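Local coordinates for major royal jelly protein 1 (Apis mellifera, PDB 5YYL) that is the most abundant protein of royal jelly, fed to larvae by nurse bees, probably serves as nutrient, and also binds a sterol, at residues S314-F319 and E409-T414; F319-D324 and I341-Q346. All blocks are in the same frame, centred on the assembly; numbering follows the deposited sequence.

Both contacts use strand 316-321, the second strand of a four-stranded antiparallel blade in this beta-propeller, and they lie on opposite faces of it. Contact 1 carries one face to helix 407-411, which directly follows strand 400-406 of another, mixed sheet. Contact 2 stays inside the blade and reaches across to its outermost strand, 342-346. Along the chain contact 2 is nested within the loop that contact 1 closes. Their centres are about 12 Å apart, and Phe319 belongs to both ranges. Contact 1 sets a helix from far along the sequence against one face, while in contact 2 side chains of the blade's own second and fourth strands meet on the other.

Contact 1 of 2, residues S314-F319 and E409-T414; sequences SGVLFF and ELILNT
Ile411, in the last turn of helix 407-411, sets two branches against two side chains of strand 316-321. Its CG1 is placed between the backbone N and the carbonyl carbon (chi1 68°); this torsion aims CG1 and its CD1 at Val316 and leaves CG2 directed at Phe318. The first meeting is tip to tip, with CD1 of Ile411 3.7 Å from CG2 of Val316. At the second, Ile411 CG2 lies 3.7 Å from Phe318 CZ, the two side chains crossing at about a right angle. Val316 and Phe318 are two residues apart on one face of the strand, and the fork of Ile411 seats in the notch between Val316 and the Phe318 ring, CD1 on the valine side and CG2 at the ring. Leu410 fills in beside it, bringing CD2 to 4.0 Å from Phe318 CE1, so the far end of the ring is flanked by two methyl groups, both arriving obliquely.

After Ile411 the chain leaves the helix in a type II turn, where Thr414 OG1 donates to Ile411 O (2.6 Å). Leu412 and Asn413 of this turn pack and hydrogen-bond against the second subunit. Nearby, the Cys329-Cys416 disulfide ties the chain just beyond the turn to the next strand of the blade.

No hydrogen bond crosses between the segments. The four touching side chains are buried and wholly apolar, so the fit relies on complementary shape and exclusion of water.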
loop_
_atom_site.group_PDB
_atom_site.type_symbol
_atom_site.label_atom_id
_atom_site.label_comp_id
_atom_site.label_asym_id
_atom_site.label_seq_id
_atom_site.Cartn_x
_atom_site.Cartn_y
_atom_site.Cartn_z
ATOM N N SER A 314 11.957 1.709 -31.998
ATOM C CA SER A 314 12.135 3.131 -32.366
ATOM C C SER A 314 13.034 3.442 -33.600
ATOM O O SER A 314 13.193 4.614 -33.971
ATOM C CB SER A 314 12.653 3.903 -31.145
ATOM O OG SER A 314 13.867 3.349 -30.672
ATOM N N GLY A 315 13.618 2.419 -34.226
ATOM C CA GLY A 315 14.323 2.585 -35.505
ATOM C C GLY A 315 15.826 2.819 -35.407
ATOM O O GLY A 315 16.418 3.302 -36.361
ATOM N N VAL A 316 16.447 2.470 -34.274
ATOM C CA VAL A 316 17.901 2.553 -34.109
ATOM C C VAL A 316 18.526 1.173 -34.335
ATOM O O VAL A 316 18.167 0.207 -33.642
ATOM C CB VAL A 316 18.272 3.014 -32.695
ATOM C CG1 VAL A 316 19.775 3.232 -32.582
ATOM C CG2 VAL A 316 17.506 4.290 -32.340
ATOM N N LEU A 317 19.446 1.078 -35.301
ATOM C CA LEU A 317 20.187 -0.166 -35.596
ATOM C C LEU A 317 21.477 -0.175 -34.790
ATOM O O LEU A 317 22.277 0.749 -34.904
ATOM C CB LEU A 317 20.562 -0.262 -37.075
ATOM C CG LEU A 317 21.525 -1.395 -37.510
ATOM C CD1 LEU A 317 20.797 -2.717 -37.726
ATOM C CD2 LEU A 317 22.315 -1.026 -38.768
ATOM N N PHE A 318 21.680 -1.236 -34.011
ATOM C CA PHE A 318 22.920 -1.462 -33.292
ATOM C C PHE A 318 23.668 -2.599 -33.949
ATOM O O PHE A 318 23.054 -3.516 -34.505
ATOM C CB PHE A 318 22.648 -1.801 -31.839
ATOM C CG PHE A 318 22.152 -0.643 -31.043
ATOM C CD1 PHE A 318 23.043 0.162 -30.351
ATOM C CD2 PHE A 318 20.794 -0.355 -30.988
ATOM C CE1 PHE A 318 22.595 1.246 -29.621
ATOM C CE2 PHE A 318 20.336 0.726 -30.260
ATOM C CZ PHE A 318 21.239 1.531 -29.578
ATOM N N PHE A 319 24.997 -2.527 -33.875
ATOM C CA PHE A 319 25.856 -3.537 -34.464
ATOM C C PHE A 319 27.241 -3.565 -33.845
ATOM O O PHE A 319 27.806 -2.531 -33.511
ATOM C CB PHE A 319 25.961 -3.321 -35.972
ATOM C CG PHE A 319 26.382 -1.939 -36.364
ATOM C CD1 PHE A 319 27.724 -1.612 -36.450
ATOM C CD2 PHE A 319 25.429 -0.964 -36.674
ATOM C CE1 PHE A 319 28.116 -0.336 -36.812
ATOM C CE2 PHE A 319 25.815 0.315 -37.043
ATOM C CZ PHE A 319 27.162 0.626 -37.113
ATOM N N GLU A 409 19.329 5.976 -23.065
ATOM C CA GLU A 409 20.532 6.439 -22.343
ATOM C C GLU A 409 21.849 6.238 -23.137
ATOM O O GLU A 409 22.807 6.991 -22.979
ATOM C CB GLU A 409 20.636 5.757 -20.966
ATOM C CG GLU A 409 21.378 6.560 -19.899
ATOM C CD GLU A 409 21.242 6.018 -18.457
ATOM O OE1 GLU A 409 22.225 6.150 -17.677
ATOM O OE2 GLU A 409 20.169 5.483 -18.073
ATOM N N LEU A 410 21.893 5.225 -23.993
ATOM C CA LEU A 410 23.106 4.868 -24.734
ATOM C C LEU A 410 23.338 5.850 -25.887
ATOM O O LEU A 410 24.466 6.243 -26.153
ATOM C CB LEU A 410 22.961 3.415 -25.236
ATOM C CG LEU A 410 24.116 2.477 -25.593
ATOM C CD1 LEU A 410 25.254 2.523 -24.599
ATOM C CD2 LEU A 410 23.592 1.058 -25.717
ATOM N N ILE A 411 22.261 6.274 -26.530
ATOM C CA ILE A 411 22.313 7.109 -27.724
ATOM C C ILE A 411 21.984 8.602 -27.502
ATOM O O ILE A 411 22.173 9.400 -28.414
ATOM C CB ILE A 411 21.378 6.573 -28.831
ATOM C CG1 ILE A 411 19.892 6.710 -28.431
ATOM C CG2 ILE A 411 21.745 5.145 -29.171
ATOM C CD1 ILE A 411 18.924 6.006 -29.362
ATOM N N LEU A 412 21.517 8.971 -26.308
ATOM C CA LEU A 412 21.117 10.347 -25.993
ATOM C C LEU A 412 22.240 11.325 -26.281
ATOM O O LEU A 412 23.381 11.064 -25.917
ATOM C CB LEU A 412 20.740 10.481 -24.502
ATOM C CG LEU A 412 20.147 11.832 -24.052
ATOM C CD1 LEU A 412 18.792 12.081 -24.699
ATOM C CD2 LEU A 412 20.033 11.844 -22.539
ATOM N N ASN A 413 21.896 12.458 -26.896
ATOM C CA ASN A 413 22.871 13.466 -27.344
ATOM C C ASN A 413 23.940 12.884 -28.305
ATOM O O ASN A 413 25.137 13.217 -28.193
ATOM C CB ASN A 413 23.569 14.143 -26.136
ATOM C CG ASN A 413 22.594 14.657 -25.087
ATOM O OD1 ASN A 413 21.501 15.083 -25.406
ATOM N ND2 ASN A 413 23.005 14.627 -23.823
ATOM N N THR A 414 23.522 11.984 -29.195
ATOM C CA THR A 414 24.395 11.456 -30.255
ATOM C C THR A 414 23.591 11.403 -31.536
ATOM O O THR A 414 22.362 11.458 -31.490
ATOM C CB THR A 414 24.973 10.032 -29.971
ATOM O OG1 THR A 414 23.984 9.027 -30.220
ATOM C CG2 THR A 414 25.487 9.893 -28.531
#

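Contact 2 of 2, residues F319-D324 and I341-Q346; sequences FGLVGD and IRTVAQ
This contact belongs to a single beta-propeller blade and reaches from its second strand to its fourth: strand 316-321 is second in the four-stranded antiparallel sheet, 342-346 is the outermost, and strand 326-331 runs between them. Strand 326-331 pairs with both by backbone hydrogen bonds, Phe319 with Gly328 and Arg342 with Cys329, while the strands on either side of it, 316-321 and 342-346, meet through side chains passing over one face of it.

Phe319 makes the first of these meetings. Its CG sits between the backbone N and the carbonyl carbon (chi1 54°), and from there the ring extends until CZ is 3.8 Å from CG2 of Ile341. The methyl arrives at the ring's edge, in its plane, and the two side chains cross at about a right angle. The same rim also receives a neighbour from its own strand, since CD2 of Leu321 lies in the ring plane too, 3.8 Å from CE1 of Phe319. Leu321 thus uses one methyl against the phenyl edge and has the other left for the far strand. Ile301 and Lys309 pack around the Ile341-Phe319 pair.

Strand 342-346 is not regular throughout. A classic beta bulge sets Val344 and Ala345 together opposite Leu327 of the neighbouring strand, and beyond it the strand closes on the turn after Leu321, where Asp324 and Gln346 have CA atoms 7.4 Å apart. Midway, Leu321 and Thr343 cross nearly perpendicularly, methyl against methyl, with CD1 of Leu321 3.8 Å from CG2 of Thr343.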
loop_
_atom_site.group_PDB
_atom_site.type_symbol
_atom_site.label_atom_id
_atom_site.label_comp_id
_atom_site.label_asym_id
_atom_site.label_seq_id
_atom_site.Cartn_x
_atom_site.Cartn_y
_atom_site.Cartn_z
ATOM N N PHE A 319 24.997 -2.527 -33.875
ATOM C CA PHE A 319 25.856 -3.537 -34.464
ATOM C C PHE A 319 27.241 -3.565 -33.845
ATOM O O PHE A 319 27.806 -2.531 -33.511
ATOM C CB PHE A 319 25.961 -3.321 -35.972
ATOM C CG PHE A 319 26.382 -1.939 -36.364
ATOM C CD1 PHE A 319 27.724 -1.612 -36.450
ATOM C CD2 PHE A 319 25.429 -0.964 -36.674
ATOM C CE1 PHE A 319 28.116 -0.336 -36.812
ATOM C CE2 PHE A 319 25.815 0.315 -37.043
ATOM C CZ PHE A 319 27.162 0.626 -37.113
ATOM N N GLY A 320 27.794 -4.764 -33.718
ATOM C CA GLY A 320 29.105 -4.950 -33.156
ATOM C C GLY A 320 30.180 -4.713 -34.200
ATOM O O GLY A 320 30.070 -5.172 -35.330
ATOM N N LEU A 321 31.237 -4.017 -33.792
ATOM C CA LEU A 321 32.340 -3.690 -34.658
ATOM C C LEU A 321 33.517 -4.564 -34.236
ATOM O O LEU A 321 34.144 -4.311 -33.229
ATOM C CB LEU A 321 32.643 -2.201 -34.536
ATOM C CG LEU A 321 31.564 -1.304 -35.171
ATOM C CD1 LEU A 321 31.458 0.058 -34.516
ATOM C CD2 LEU A 321 31.788 -1.127 -36.661
ATOM N N VAL A 322 33.811 -5.575 -35.044
ATOM C CA VAL A 322 34.758 -6.657 -34.729
ATOM C C VAL A 322 36.168 -6.166 -34.380
ATOM O O VAL A 322 36.755 -6.571 -33.380
ATOM C CB VAL A 322 34.873 -7.666 -35.911
ATOM C CG1 VAL A 322 35.942 -8.722 -35.631
ATOM C CG2 VAL A 322 33.548 -8.370 -36.180
ATOM N N GLY A 323 36.713 -5.302 -35.217
ATOM C CA GLY A 323 38.085 -4.834 -35.036
ATOM C C GLY A 323 38.248 -4.005 -33.782
ATOM O O GLY A 323 39.103 -4.303 -32.940
ATOM N N ASP A 324 37.385 -2.997 -33.643
ATOM C CA ASP A 324 37.450 -2.050 -32.533
ATOM C C ASP A 324 36.964 -2.645 -31.197
ATOM O O ASP A 324 37.240 -2.077 -30.137
ATOM C CB ASP A 324 36.646 -0.776 -32.870
ATOM C CG ASP A 324 37.003 -0.184 -34.266
ATOM O OD1 ASP A 324 38.073 -0.539 -34.827
ATOM O OD2 ASP A 324 36.201 0.619 -34.813
ATOM N N ILE A 341 26.828 7.202 -38.657
ATOM C CA ILE A 341 27.269 6.037 -37.899
ATOM C C ILE A 341 28.141 6.503 -36.728
ATOM O O ILE A 341 29.138 7.192 -36.936
ATOM C CB ILE A 341 28.037 5.060 -38.815
ATOM C CG1 ILE A 341 27.050 4.490 -39.826
ATOM C CG2 ILE A 341 28.709 3.943 -38.028
ATOM C CD1 ILE A 341 27.683 3.795 -41.005
ATOM N N ARG A 342 27.759 6.137 -35.505
ATOM C CA ARG A 342 28.576 6.425 -34.316
ATOM C C ARG A 342 28.823 5.162 -33.505
ATOM O O ARG A 342 28.009 4.225 -33.535
ATOM C CB ARG A 342 27.930 7.527 -33.435
ATOM C CG ARG A 342 27.642 8.869 -34.135
ATOM C CD ARG A 342 28.815 9.869 -34.199
ATOM N NE ARG A 342 28.710 10.818 -35.317
ATOM C CZ ARG A 342 28.361 12.102 -35.210
ATOM N N THR A 343 29.962 5.111 -32.812
ATOM C CA THR A 343 30.236 4.010 -31.894
ATOM C C THR A 343 29.846 4.465 -30.492
ATOM O O THR A 343 30.276 5.505 -30.037
ATOM C CB THR A 343 31.687 3.478 -31.948
ATOM O OG1 THR A 343 32.495 4.150 -30.991
ATOM C CG2 THR A 343 32.275 3.629 -33.345
ATOM N N VAL A 344 29.029 3.653 -29.821
ATOM C CA VAL A 344 28.338 4.044 -28.602
ATOM C C VAL A 344 28.904 3.411 -27.323
ATOM O O VAL A 344 28.695 3.936 -26.251
ATOM C CB VAL A 344 26.840 3.710 -28.780
ATOM C CG1 VAL A 344 26.524 2.245 -28.461
ATOM C CG2 VAL A 344 25.989 4.642 -27.969
ATOM N N ALA A 345 29.570 2.270 -27.435
ATOM C CA ALA A 345 30.352 1.725 -26.330
ATOM C C ALA A 345 31.543 0.956 -26.898
ATOM O O ALA A 345 31.539 0.539 -28.061
ATOM C CB ALA A 345 29.493 0.817 -25.477
ATOM N N GLN A 346 32.572 0.784 -26.081
ATOM C CA GLN A 346 33.774 0.064 -26.509
ATOM C C GLN A 346 34.590 -0.381 -25.298
ATOM O O GLN A 346 34.719 0.356 -24.346
ATOM C CB GLN A 346 34.605 0.916 -27.506
ATOM C CG GLN A 346 35.981 1.454 -27.108
ATOM C CD GLN A 346 37.042 0.380 -27.118
ATOM O OE1 GLN A 346 37.029 -0.488 -27.986
ATOM N NE2 GLN A 346 37.938 0.401 -26.132
#